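Local coordinates for putative lipoprotein (Bacteroides fragilis, PDB 3QNK) that is of unknown specific function but, as a SusD-like outer-membrane lipoprotein, probably captures glycans at the cell surface for uptake, at residues A184-S189 against I387-A392; R190-D195 against I202-E207; R225-T230 against N235-F240; E442-F447 against E451-D456. One frame throughout, in Å; residues are numbered along the deposited sequence.

Contact 1: A184-S189 against I387-A392; sequences AYALKS and IILRYA
L389 reaches the helix of A184-S189 with one methyl branch, and nearly all of the contact follows from that side chain. Its CB points at the helix but stops short of it. CG, swung anti to the carbonyl carbon (chi1 -58°), carries the fork onward, and the two methyls then part. CD1 settles against the turn between A186 and L187: L389 CD1 lies 4.0 Å from A186 CB, 4.1 Å from L187 CB and 3.9 Å from L187 N, so a single methyl spans two consecutive residues and touches backbone as well as side chain. CD2 turns instead toward the guanidinium of R190, further along the same helix, and packs against its NH2. The backbones approach most closely at A186 and L389, with the CA atoms of A186 and L389 6.9 Å apart.

Three residues on, S189 OG donates to A186 O at 2.8 Å, tilted 22° from the carbonyl plane, and also hydrogen-bonds N397 of helix 391-405. I388 and L389 both face F240, forming a classic beta bulge in the small antiparallel sheet of strands 384-387, 238-244 and 389-390. Helix 181-194 thus packs on this sheet's edge strand 389-390, A186 also touching I239 of the central strand, while helix 198-209 and helix 149-166 take up other sides of the same helix.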
# COMPACT_ATOMS: atom_id res chain seq x y z
N ALA B 184 -17.64 3.62 22.16
CA ALA B 184 -16.62 4.58 22.59
C ALA B 184 -16.15 4.25 24.02
O ALA B 184 -14.94 4.19 24.24
CB ALA B 184 -17.15 5.99 22.52
N TYR B 185 -17.08 3.98 24.96
CA TYR B 185 -16.73 3.63 26.33
C TYR B 185 -15.99 2.30 26.38
O TYR B 185 -14.99 2.18 27.10
CB TYR B 185 -17.96 3.60 27.24
CG TYR B 185 -18.33 4.94 27.85
CD1 TYR B 185 -17.49 5.55 28.78
CD2 TYR B 185 -19.56 5.55 27.57
CE1 TYR B 185 -17.83 6.78 29.35
CE2 TYR B 185 -19.92 6.76 28.17
CZ TYR B 185 -19.05 7.37 29.06
OH TYR B 185 -19.40 8.57 29.64
N ALA B 186 -16.47 1.31 25.59
CA ALA B 186 -15.84 -0.00 25.51
C ALA B 186 -14.40 0.12 24.96
O ALA B 186 -13.50 -0.47 25.56
CB ALA B 186 -16.67 -0.93 24.64
N LEU B 187 -14.16 0.93 23.91
CA LEU B 187 -12.80 1.09 23.40
C LEU B 187 -11.96 1.81 24.43
O LEU B 187 -10.82 1.37 24.66
CB LEU B 187 -12.73 1.80 22.03
CG LEU B 187 -11.35 1.80 21.28
CD1 LEU B 187 -10.82 0.40 21.07
CD2 LEU B 187 -11.44 2.51 19.94
N LYS B 188 -12.53 2.82 25.12
CA LYS B 188 -11.87 3.60 26.16
C LYS B 188 -11.32 2.68 27.24
O LYS B 188 -10.12 2.77 27.54
CB LYS B 188 -12.84 4.65 26.76
CG LYS B 188 -12.19 5.89 27.36
CD LYS B 188 -13.16 7.05 27.61
CE LYS B 188 -12.79 7.85 28.86
NZ LYS B 188 -13.51 7.39 30.10
N SER B 189 -12.15 1.73 27.75
CA SER B 189 -11.74 0.79 28.81
C SER B 189 -10.53 -0.07 28.38
O SER B 189 -9.65 -0.29 29.21
CB SER B 189 -12.90 -0.11 29.24
OG SER B 189 -13.25 -1.12 28.30
N ILE B 387 -16.14 -9.04 15.15
CA ILE B 387 -16.59 -8.29 16.32
C ILE B 387 -15.38 -7.70 17.04
O ILE B 387 -14.66 -8.40 17.79
CB ILE B 387 -17.47 -9.14 17.26
CG1 ILE B 387 -18.62 -9.78 16.44
CG2 ILE B 387 -17.99 -8.27 18.40
CD1 ILE B 387 -19.35 -10.93 17.11
N ILE B 388 -15.17 -6.41 16.80
CA ILE B 388 -14.05 -5.66 17.38
C ILE B 388 -14.32 -5.47 18.88
O ILE B 388 -13.42 -5.67 19.67
CB ILE B 388 -13.80 -4.33 16.59
CG1 ILE B 388 -13.43 -4.64 15.10
CG2 ILE B 388 -12.70 -3.50 17.23
CD1 ILE B 388 -13.64 -3.53 14.09
N LEU B 389 -15.55 -5.17 19.28
CA LEU B 389 -15.87 -4.99 20.69
C LEU B 389 -17.14 -5.78 21.07
O LEU B 389 -18.22 -5.57 20.49
CB LEU B 389 -16.03 -3.50 21.04
CG LEU B 389 -14.85 -2.54 20.79
CD1 LEU B 389 -15.34 -1.07 20.83
CD2 LEU B 389 -13.76 -2.73 21.82
N ARG B 390 -16.98 -6.71 22.05
CA ARG B 390 -18.01 -7.57 22.66
C ARG B 390 -18.24 -7.19 24.12
O ARG B 390 -17.28 -6.82 24.81
CB ARG B 390 -17.54 -9.02 22.65
CG ARG B 390 -17.82 -9.87 21.43
CD ARG B 390 -16.91 -11.10 21.51
NE ARG B 390 -17.34 -11.96 22.60
CZ ARG B 390 -16.62 -12.91 23.17
NH1 ARG B 390 -15.39 -13.17 22.75
NH2 ARG B 390 -17.13 -13.63 24.15
N TYR B 391 -19.47 -7.40 24.63
CA TYR B 391 -19.80 -7.12 26.04
C TYR B 391 -18.91 -7.93 27.03
O TYR B 391 -18.57 -7.41 28.09
CB TYR B 391 -21.28 -7.39 26.30
CG TYR B 391 -21.83 -6.82 27.60
CD1 TYR B 391 -21.40 -5.58 28.08
CD2 TYR B 391 -22.84 -7.47 28.29
CE1 TYR B 391 -21.91 -5.04 29.26
CE2 TYR B 391 -23.39 -6.92 29.46
CZ TYR B 391 -22.92 -5.71 29.93
OH TYR B 391 -23.48 -5.16 31.06
N ALA B 392 -18.48 -9.17 26.66
CA ALA B 392 -17.63 -10.02 27.48
C ALA B 392 -16.34 -9.31 27.95
O ALA B 392 -15.89 -9.55 29.08
CB ALA B 392 -17.26 -11.28 26.73

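Contact 2: R190-D195 against I202-E207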
# COMPACT_ATOMS: atom_id res chain seq x y z
N ARG B 190 -10.47 -0.53 27.10
CA ARG B 190 -9.33 -1.32 26.62
C ARG B 190 -8.07 -0.47 26.52
O ARG B 190 -7.03 -0.89 27.02
CB ARG B 190 -9.62 -1.97 25.27
CG ARG B 190 -8.59 -3.03 24.93
CD ARG B 190 -8.59 -3.28 23.45
NE ARG B 190 -9.79 -4.00 23.04
CZ ARG B 190 -10.06 -4.37 21.79
NH1 ARG B 190 -9.21 -4.09 20.81
NH2 ARG B 190 -11.18 -5.03 21.52
N VAL B 191 -8.19 0.75 25.88
CA VAL B 191 -7.09 1.72 25.74
C VAL B 191 -6.53 2.09 27.16
O VAL B 191 -5.31 2.08 27.36
CB VAL B 191 -7.53 2.97 24.95
CG1 VAL B 191 -6.42 4.00 24.87
CG2 VAL B 191 -7.96 2.58 23.55
N GLU B 192 -7.42 2.30 28.14
CA GLU B 192 -7.04 2.60 29.52
C GLU B 192 -6.35 1.40 30.18
O GLU B 192 -5.41 1.58 30.94
CB GLU B 192 -8.27 3.02 30.35
CG GLU B 192 -8.85 4.38 29.99
CD GLU B 192 -10.26 4.68 30.49
OE1 GLU B 192 -11.06 3.72 30.65
OE2 GLU B 192 -10.59 5.87 30.70
N LEU B 193 -6.80 0.17 29.87
CA LEU B 193 -6.21 -1.05 30.43
C LEU B 193 -4.81 -1.28 29.87
O LEU B 193 -3.88 -1.64 30.61
CB LEU B 193 -7.12 -2.26 30.14
CG LEU B 193 -6.73 -3.61 30.77
CD1 LEU B 193 -6.81 -3.57 32.30
CD2 LEU B 193 -7.57 -4.72 30.23
N TYR B 194 -4.65 -1.04 28.55
CA TYR B 194 -3.37 -1.15 27.85
C TYR B 194 -2.35 -0.20 28.47
O TYR B 194 -1.21 -0.62 28.62
CB TYR B 194 -3.56 -0.91 26.32
CG TYR B 194 -4.01 -2.15 25.55
CD1 TYR B 194 -4.82 -3.11 26.14
CD2 TYR B 194 -3.56 -2.39 24.25
CE1 TYR B 194 -5.17 -4.29 25.47
CE2 TYR B 194 -3.93 -3.56 23.56
CZ TYR B 194 -4.76 -4.49 24.16
OH TYR B 194 -5.18 -5.62 23.51
N ASP B 195 -2.77 0.99 28.97
CA ASP B 195 -1.89 1.98 29.61
C ASP B 195 -1.94 1.92 31.17
O ASP B 195 -1.48 2.86 31.85
CB ASP B 195 -2.21 3.41 29.13
CG ASP B 195 -1.09 4.38 29.41
OD1 ASP B 195 0.10 3.94 29.44
OD2 ASP B 195 -1.38 5.58 29.63
N ILE B 202 -12.40 0.88 35.34
CA ILE B 202 -13.54 0.56 36.18
C ILE B 202 -14.71 1.54 35.92
O ILE B 202 -15.86 1.10 35.82
CB ILE B 202 -13.12 0.56 37.68
CG1 ILE B 202 -12.05 -0.53 37.93
CG2 ILE B 202 -14.35 0.36 38.61
CD1 ILE B 202 -11.23 -0.38 39.17
N LYS B 203 -14.39 2.84 35.77
CA LYS B 203 -15.34 3.90 35.52
C LYS B 203 -15.94 3.74 34.12
O LYS B 203 -17.17 3.82 33.97
CB LYS B 203 -14.69 5.28 35.68
CG LYS B 203 -14.39 5.66 37.14
CD LYS B 203 -14.19 7.17 37.32
CE LYS B 203 -13.10 7.56 38.30
NZ LYS B 203 -11.88 8.09 37.61
N SER B 204 -15.09 3.45 33.11
CA SER B 204 -15.53 3.23 31.73
C SER B 204 -16.46 2.00 31.61
O SER B 204 -17.50 2.08 30.96
CB SER B 204 -14.34 3.07 30.81
OG SER B 204 -13.66 4.30 30.74
N CYS B 205 -16.11 0.90 32.31
CA CYS B 205 -16.88 -0.34 32.36
C CYS B 205 -18.24 -0.09 33.00
O CYS B 205 -19.24 -0.59 32.50
CB CYS B 205 -16.11 -1.42 33.12
SG CYS B 205 -14.65 -2.03 32.25
N ALA B 206 -18.28 0.73 34.09
CA ALA B 206 -19.51 1.07 34.83
C ALA B 206 -20.54 1.72 33.89
O ALA B 206 -21.74 1.49 34.01
CB ALA B 206 -19.19 2.00 35.99
N GLU B 207 -20.03 2.50 32.91
CA GLU B 207 -20.85 3.18 31.93
C GLU B 207 -21.50 2.21 30.94
O GLU B 207 -22.68 2.35 30.64
CB GLU B 207 -20.04 4.25 31.19
CG GLU B 207 -19.72 5.44 32.07
CD GLU B 207 -20.88 6.10 32.77
OE1 GLU B 207 -21.95 6.28 32.14
OE2 GLU B 207 -20.71 6.45 33.96
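E192 and S204 meet through a single side-chain hydrogen bond between two consecutive helices. S204 OG donates to E192 OE1 at 2.7 Å, arriving on the syn side of the carboxylate and 16° out of its plane. The glutamate does most of the reaching: CG stands anti to the carbonyl carbon (chi1 -69°) and the chain runs on extended, carrying the carboxylate straight out from its helix across the gap. S204 uses the equivalent setting, with OG anti to its own carbonyl carbon (chi1 -67°), and its short arm needs only CB and OG to meet the acid. E192 OE2 stays further off, 3.4 Å from S204 OG, and makes a long, weak ion pair with K188.

K188, one turn earlier on the helix of E192, is also hydrogen-bonded to S204 through NZ. The serine hydroxyl therefore sits between an acid and an ammonium group, and the nearby lysine would be expected to favour a charged E192 in this buried place. The backbones stay well apart, with the CA atoms of E192 and S204 8.8 Å from each other.

Helices 181-194 and 198-209 follow one another through a short turn and form a helical hairpin, in keeping with the TPR-like helical character of the family. L193 and I202 pack on helix 391-405, whereas V191 and E192 touch helix 149-166.

Contact 3: R225-T230 against N235-F240; sequences RSIWWT and NKEIIF
The amide of N235 works in two directions at once: its nitrogen reaches across to I227 while its oxygen folds back on the chain that follows. N235 ND2 donates to I227 O at 3.1 Å, but the N-H...O angle is only 130°, which makes the bond weak. OD1 is gripped by two backbone N-H groups. E237 N lies 3.0 Å from N235 OD1, in the carbonyl plane and on a lone pair, and I238 N is 3.2 Å from the same OD1, tilted 27° from that plane. CG of N235 stands between its backbone N and carbonyl carbon (chi1 71°), the crowded position, and this puts the amide back over its own turn.

The bond to E237 N makes an Asx turn, and the one to I238 N extends it to an Asx motif, just where the chain enters strand 238-244, the central strand of a small antiparallel sheet. Further along that strand, I239 and F240 both face L389 in a classic beta bulge.

The rest of the contact is built round I227. Its CD1 lies 3.8 Å from E237 OE1, methyl against carboxylate, the two side chains crossing at a slant. That oxygen has its strong partners elsewhere, a salt bridge to R421 and a hydrogen bond from V216 N. I238 CD1 packs on the same I227 O that the amide reaches, 4.0 Å away. On its other branch, I227 CG2 sits over the centre of the W228 ring, 3.9 Å above the plane, and both residues touch I387 of edge strand 384-387.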
# COMPACT_ATOMS: atom_id res chain seq x y z
N ARG B 225 -21.10 -20.08 19.93
CA ARG B 225 -20.71 -19.77 18.54
C ARG B 225 -21.69 -18.86 17.83
O ARG B 225 -21.30 -18.16 16.90
CB ARG B 225 -20.58 -21.04 17.71
CG ARG B 225 -19.35 -21.84 18.02
CD ARG B 225 -19.13 -22.89 16.99
NE ARG B 225 -20.28 -23.78 16.81
CZ ARG B 225 -20.36 -25.04 17.25
NH1 ARG B 225 -19.34 -25.59 17.90
NH2 ARG B 225 -21.44 -25.76 17.01
N SER B 226 -22.94 -18.84 18.28
CA SER B 226 -23.98 -18.02 17.67
C SER B 226 -23.74 -16.50 17.83
O SER B 226 -24.46 -15.72 17.22
CB SER B 226 -25.35 -18.39 18.22
OG SER B 226 -25.54 -17.77 19.48
N ILE B 227 -22.73 -16.07 18.63
CA ILE B 227 -22.39 -14.66 18.82
C ILE B 227 -21.94 -14.13 17.46
O ILE B 227 -22.33 -13.04 17.03
CB ILE B 227 -21.30 -14.51 19.92
CG1 ILE B 227 -21.87 -14.85 21.32
CG2 ILE B 227 -20.64 -13.11 19.92
CD1 ILE B 227 -20.82 -15.12 22.39
N TRP B 228 -21.20 -14.97 16.73
CA TRP B 228 -20.59 -14.64 15.45
C TRP B 228 -21.46 -14.92 14.24
O TRP B 228 -21.04 -14.57 13.13
CB TRP B 228 -19.27 -15.40 15.33
CG TRP B 228 -18.29 -14.83 16.30
CD1 TRP B 228 -17.57 -13.68 16.14
CD2 TRP B 228 -18.09 -15.24 17.65
NE1 TRP B 228 -16.92 -13.36 17.30
CE2 TRP B 228 -17.18 -14.33 18.24
CE3 TRP B 228 -18.55 -16.33 18.42
CZ2 TRP B 228 -16.71 -14.48 19.56
CZ3 TRP B 228 -18.11 -16.45 19.74
CH2 TRP B 228 -17.21 -15.53 20.30
N TRP B 229 -22.67 -15.52 14.44
CA TRP B 229 -23.54 -15.83 13.31
C TRP B 229 -24.05 -14.58 12.67
O TRP B 229 -24.46 -13.64 13.36
CB TRP B 229 -24.75 -16.69 13.69
CG TRP B 229 -24.45 -18.08 14.14
CD1 TRP B 229 -23.23 -18.70 14.15
CD2 TRP B 229 -25.38 -19.02 14.65
NE1 TRP B 229 -23.35 -19.96 14.67
CE2 TRP B 229 -24.67 -20.19 14.98
CE3 TRP B 229 -26.77 -18.98 14.88
CZ2 TRP B 229 -25.29 -21.31 15.53
CZ3 TRP B 229 -27.38 -20.10 15.42
CH2 TRP B 229 -26.65 -21.26 15.73
N THR B 230 -24.04 -14.59 11.33
CA THR B 230 -24.55 -13.50 10.50
C THR B 230 -26.07 -13.45 10.68
O THR B 230 -26.64 -12.35 10.66
CB THR B 230 -24.07 -13.67 9.06
OG1 THR B 230 -24.22 -15.03 8.69
CG2 THR B 230 -22.59 -13.29 8.90
N ASN B 235 -27.58 -9.46 18.09
CA ASN B 235 -27.56 -9.88 19.49
C ASN B 235 -27.06 -8.73 20.39
O ASN B 235 -26.37 -7.82 19.91
CB ASN B 235 -26.74 -11.17 19.68
CG ASN B 235 -25.24 -11.03 19.51
OD1 ASN B 235 -24.56 -10.36 20.30
ND2 ASN B 235 -24.68 -11.74 18.53
N LYS B 236 -27.41 -8.78 21.69
CA LYS B 236 -27.10 -7.74 22.69
C LYS B 236 -25.66 -7.79 23.23
O LYS B 236 -25.32 -6.96 24.10
CB LYS B 236 -28.09 -7.81 23.85
CG LYS B 236 -29.50 -7.34 23.52
CD LYS B 236 -30.36 -7.40 24.78
CE LYS B 236 -31.85 -7.61 24.58
NZ LYS B 236 -32.50 -8.00 25.86
N GLU B 237 -24.81 -8.72 22.75
CA GLU B 237 -23.42 -8.81 23.19
C GLU B 237 -22.49 -7.95 22.30
O GLU B 237 -21.47 -7.46 22.78
CB GLU B 237 -22.95 -10.27 23.18
CG GLU B 237 -21.48 -10.45 23.55
CD GLU B 237 -21.14 -11.66 24.39
OE1 GLU B 237 -22.06 -12.43 24.74
OE2 GLU B 237 -19.95 -11.82 24.70
N ILE B 238 -22.84 -7.80 21.01
CA ILE B 238 -22.05 -7.02 20.07
C ILE B 238 -22.08 -5.53 20.47
O ILE B 238 -23.15 -4.97 20.65
CB ILE B 238 -22.54 -7.24 18.61
CG1 ILE B 238 -22.36 -8.71 18.17
CG2 ILE B 238 -21.80 -6.31 17.66
CD1 ILE B 238 -23.17 -9.12 16.95
N ILE B 239 -20.91 -4.92 20.64
CA ILE B 239 -20.80 -3.49 20.95
C ILE B 239 -20.38 -2.77 19.65
O ILE B 239 -20.99 -1.78 19.30
CB ILE B 239 -19.86 -3.20 22.15
CG1 ILE B 239 -20.49 -3.72 23.46
CG2 ILE B 239 -19.57 -1.72 22.26
CD1 ILE B 239 -19.60 -3.66 24.73
N PHE B 240 -19.37 -3.30 18.94
CA PHE B 240 -18.89 -2.77 17.66
C PHE B 240 -18.36 -3.89 16.79
O PHE B 240 -17.55 -4.70 17.25
CB PHE B 240 -17.80 -1.67 17.84
CG PHE B 240 -17.51 -0.91 16.56
CD1 PHE B 240 -18.39 0.06 16.07
CD2 PHE B 240 -16.38 -1.20 15.81
CE1 PHE B 240 -18.14 0.71 14.87
CE2 PHE B 240 -16.12 -0.52 14.61
CZ PHE B 240 -16.99 0.43 14.15

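Contact 4: E442-F447 against E451-D456; sequences ERRIEF and EQRFYD
R443 makes the polar links to Q452 and D456. R443 NH2 donates to Q452 OE1 at 3.2 Å, nearly straight at 162°, in the guanidinium plane and on a lone pair of the amide; NH2 also bonds N397. With its chain extended from CG to NE, R443 passes D456 as well, forming a salt bridge of 3.5 Å between R443 NE and D456 OD2. The carboxylate stands almost perpendicular to the guanidinium, and its other oxygen pairs with R459.

Stacking joins two like charges. The guanidinium of R444 lies flat on that of R453, planes 5° apart and centres 4.1 Å apart. Nearby oxygens probably make this tolerable: R453 NE is salt-bridged to D44, and R444 NE bonds N45. A bend at chi2 of R453 brings its planar end back toward R444.

The amide of Q452 packs on the F447 ring, with Q452 NE2 over one face toward the rim, 3.8 Å from F447 CG. The two side chains run alongside each other, pointing the same way, with ring and amide planes 34° apart.

Helices 432-446 and 453-460, joined by a short loop, form a roughly antiparallel helical hairpin, in keeping with the alpha-alpha superhelix of this SusD-like protein.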
# COMPACT_ATOMS: atom_id res chain seq x y z
N GLU B 442 -8.58 -16.75 31.92
CA GLU B 442 -9.95 -16.58 31.40
C GLU B 442 -9.98 -15.70 30.17
O GLU B 442 -10.72 -15.98 29.22
CB GLU B 442 -10.92 -16.00 32.46
CG GLU B 442 -11.58 -17.06 33.32
CD GLU B 442 -12.37 -18.12 32.58
OE1 GLU B 442 -13.15 -17.76 31.66
OE2 GLU B 442 -12.20 -19.32 32.91
N ARG B 443 -9.19 -14.63 30.18
CA ARG B 443 -9.11 -13.72 29.06
C ARG B 443 -8.61 -14.44 27.81
O ARG B 443 -9.10 -14.20 26.70
CB ARG B 443 -8.18 -12.55 29.40
CG ARG B 443 -8.55 -11.35 28.58
CD ARG B 443 -7.51 -10.26 28.59
NE ARG B 443 -7.97 -9.20 27.72
CZ ARG B 443 -8.67 -8.15 28.12
NH1 ARG B 443 -8.95 -7.99 29.42
NH2 ARG B 443 -9.07 -7.24 27.25
N ARG B 444 -7.62 -15.32 27.99
CA ARG B 444 -7.03 -16.05 26.90
C ARG B 444 -8.07 -16.94 26.21
O ARG B 444 -8.13 -16.94 24.99
CB ARG B 444 -5.81 -16.86 27.37
CG ARG B 444 -5.16 -17.59 26.21
CD ARG B 444 -4.17 -18.60 26.66
NE ARG B 444 -3.45 -19.13 25.51
CZ ARG B 444 -2.44 -19.98 25.59
NH1 ARG B 444 -2.02 -20.41 26.77
NH2 ARG B 444 -1.84 -20.41 24.50
N ILE B 445 -8.87 -17.67 26.99
CA ILE B 445 -9.88 -18.58 26.46
C ILE B 445 -11.05 -17.79 25.86
O ILE B 445 -11.55 -18.14 24.78
CB ILE B 445 -10.35 -19.53 27.58
CG1 ILE B 445 -9.19 -20.41 28.11
CG2 ILE B 445 -11.55 -20.38 27.16
CD1 ILE B 445 -8.50 -21.36 27.06
N GLU B 446 -11.47 -16.73 26.55
CA GLU B 446 -12.58 -15.92 26.09
C GLU B 446 -12.30 -15.27 24.76
O GLU B 446 -13.17 -15.26 23.87
CB GLU B 446 -12.94 -14.83 27.12
CG GLU B 446 -14.30 -14.17 26.87
CD GLU B 446 -15.48 -15.12 26.86
OE1 GLU B 446 -15.38 -16.23 27.42
OE2 GLU B 446 -16.51 -14.78 26.24
N PHE B 447 -11.11 -14.69 24.65
CA PHE B 447 -10.77 -13.90 23.48
C PHE B 447 -9.81 -14.59 22.51
O PHE B 447 -9.22 -13.91 21.67
CB PHE B 447 -10.27 -12.50 23.91
CG PHE B 447 -11.47 -11.72 24.40
CD1 PHE B 447 -12.42 -11.25 23.50
CD2 PHE B 447 -11.69 -11.53 25.75
CE1 PHE B 447 -13.57 -10.61 23.94
CE2 PHE B 447 -12.83 -10.86 26.20
CZ PHE B 447 -13.78 -10.43 25.30
N GLU B 451 -7.73 -11.54 17.92
CA GLU B 451 -6.62 -10.60 17.76
C GLU B 451 -6.24 -9.88 19.08
O GLU B 451 -5.89 -8.69 19.05
CB GLU B 451 -6.92 -9.57 16.63
CG GLU B 451 -5.70 -9.28 15.78
CD GLU B 451 -5.80 -8.20 14.70
OE1 GLU B 451 -6.85 -8.12 14.01
OE2 GLU B 451 -4.78 -7.49 14.51
N GLN B 452 -6.24 -10.60 20.22
CA GLN B 452 -5.88 -9.96 21.49
C GLN B 452 -4.66 -10.56 22.16
O GLN B 452 -3.92 -9.85 22.80
CB GLN B 452 -7.05 -10.02 22.47
CG GLN B 452 -8.15 -9.00 22.24
CD GLN B 452 -8.63 -8.42 23.53
OE1 GLN B 452 -7.85 -7.98 24.42
NE2 GLN B 452 -9.94 -8.30 23.60
N ARG B 453 -4.45 -11.88 22.01
CA ARG B 453 -3.38 -12.62 22.67
C ARG B 453 -2.02 -11.96 22.51
O ARG B 453 -1.25 -11.89 23.48
CB ARG B 453 -3.33 -14.06 22.15
CG ARG B 453 -2.33 -14.98 22.88
CD ARG B 453 -2.58 -14.95 24.36
NE ARG B 453 -1.65 -15.81 25.06
CZ ARG B 453 -1.68 -16.02 26.36
NH1 ARG B 453 -2.58 -15.40 27.12
NH2 ARG B 453 -0.82 -16.85 26.92
N PHE B 454 -1.71 -11.50 21.31
CA PHE B 454 -0.42 -10.93 21.02
C PHE B 454 -0.20 -9.68 21.89
O PHE B 454 0.88 -9.50 22.44
CB PHE B 454 -0.35 -10.64 19.51
CG PHE B 454 0.87 -9.87 19.07
CD1 PHE B 454 0.97 -8.50 19.31
CD2 PHE B 454 1.93 -10.53 18.48
CE1 PHE B 454 2.12 -7.81 18.97
CE2 PHE B 454 3.11 -9.85 18.19
CZ PHE B 454 3.20 -8.50 18.43
N TYR B 455 -1.23 -8.84 22.04
CA TYR B 455 -1.16 -7.61 22.83
C TYR B 455 -1.31 -7.90 24.32
O TYR B 455 -0.78 -7.14 25.13
CB TYR B 455 -2.21 -6.61 22.34
CG TYR B 455 -2.09 -6.34 20.85
CD1 TYR B 455 -1.05 -5.54 20.35
CD2 TYR B 455 -2.99 -6.88 19.95
CE1 TYR B 455 -0.90 -5.33 18.98
CE2 TYR B 455 -2.87 -6.66 18.58
CZ TYR B 455 -1.82 -5.89 18.10
OH TYR B 455 -1.75 -5.66 16.75
N ASP B 456 -1.94 -9.02 24.68
CA ASP B 456 -2.03 -9.42 26.08
C ASP B 456 -0.62 -9.87 26.57
O ASP B 456 -0.14 -9.39 27.60
CB ASP B 456 -3.07 -10.51 26.25
CG ASP B 456 -4.52 -10.03 26.20
OD1 ASP B 456 -4.75 -8.79 26.33
OD2 ASP B 456 -5.42 -10.88 26.05

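Contact 1 touches each of the other three. Contact 2 continues along the same helix 181-194, its centre 9 Å away. Contact 3, centred 13 Å from contact 1, reaches the same sheet, where I239 N and L389 O are 2.8 Å apart. A salt bridge from R390 to E446 leads from contact 1 into contact 4, with R390 NH2 2.5 Å from E446 OE2. Contacts 2 and 4, 16 Å apart by their centres, also meet, Y194 OH packing on Y455 CB. Contact 3 touches neither 2 nor 4: nearest atoms are about 8 Å and about 5 Å apart. Both contacts 2 and 3 are nested within the long chain excursion closed by contact 1.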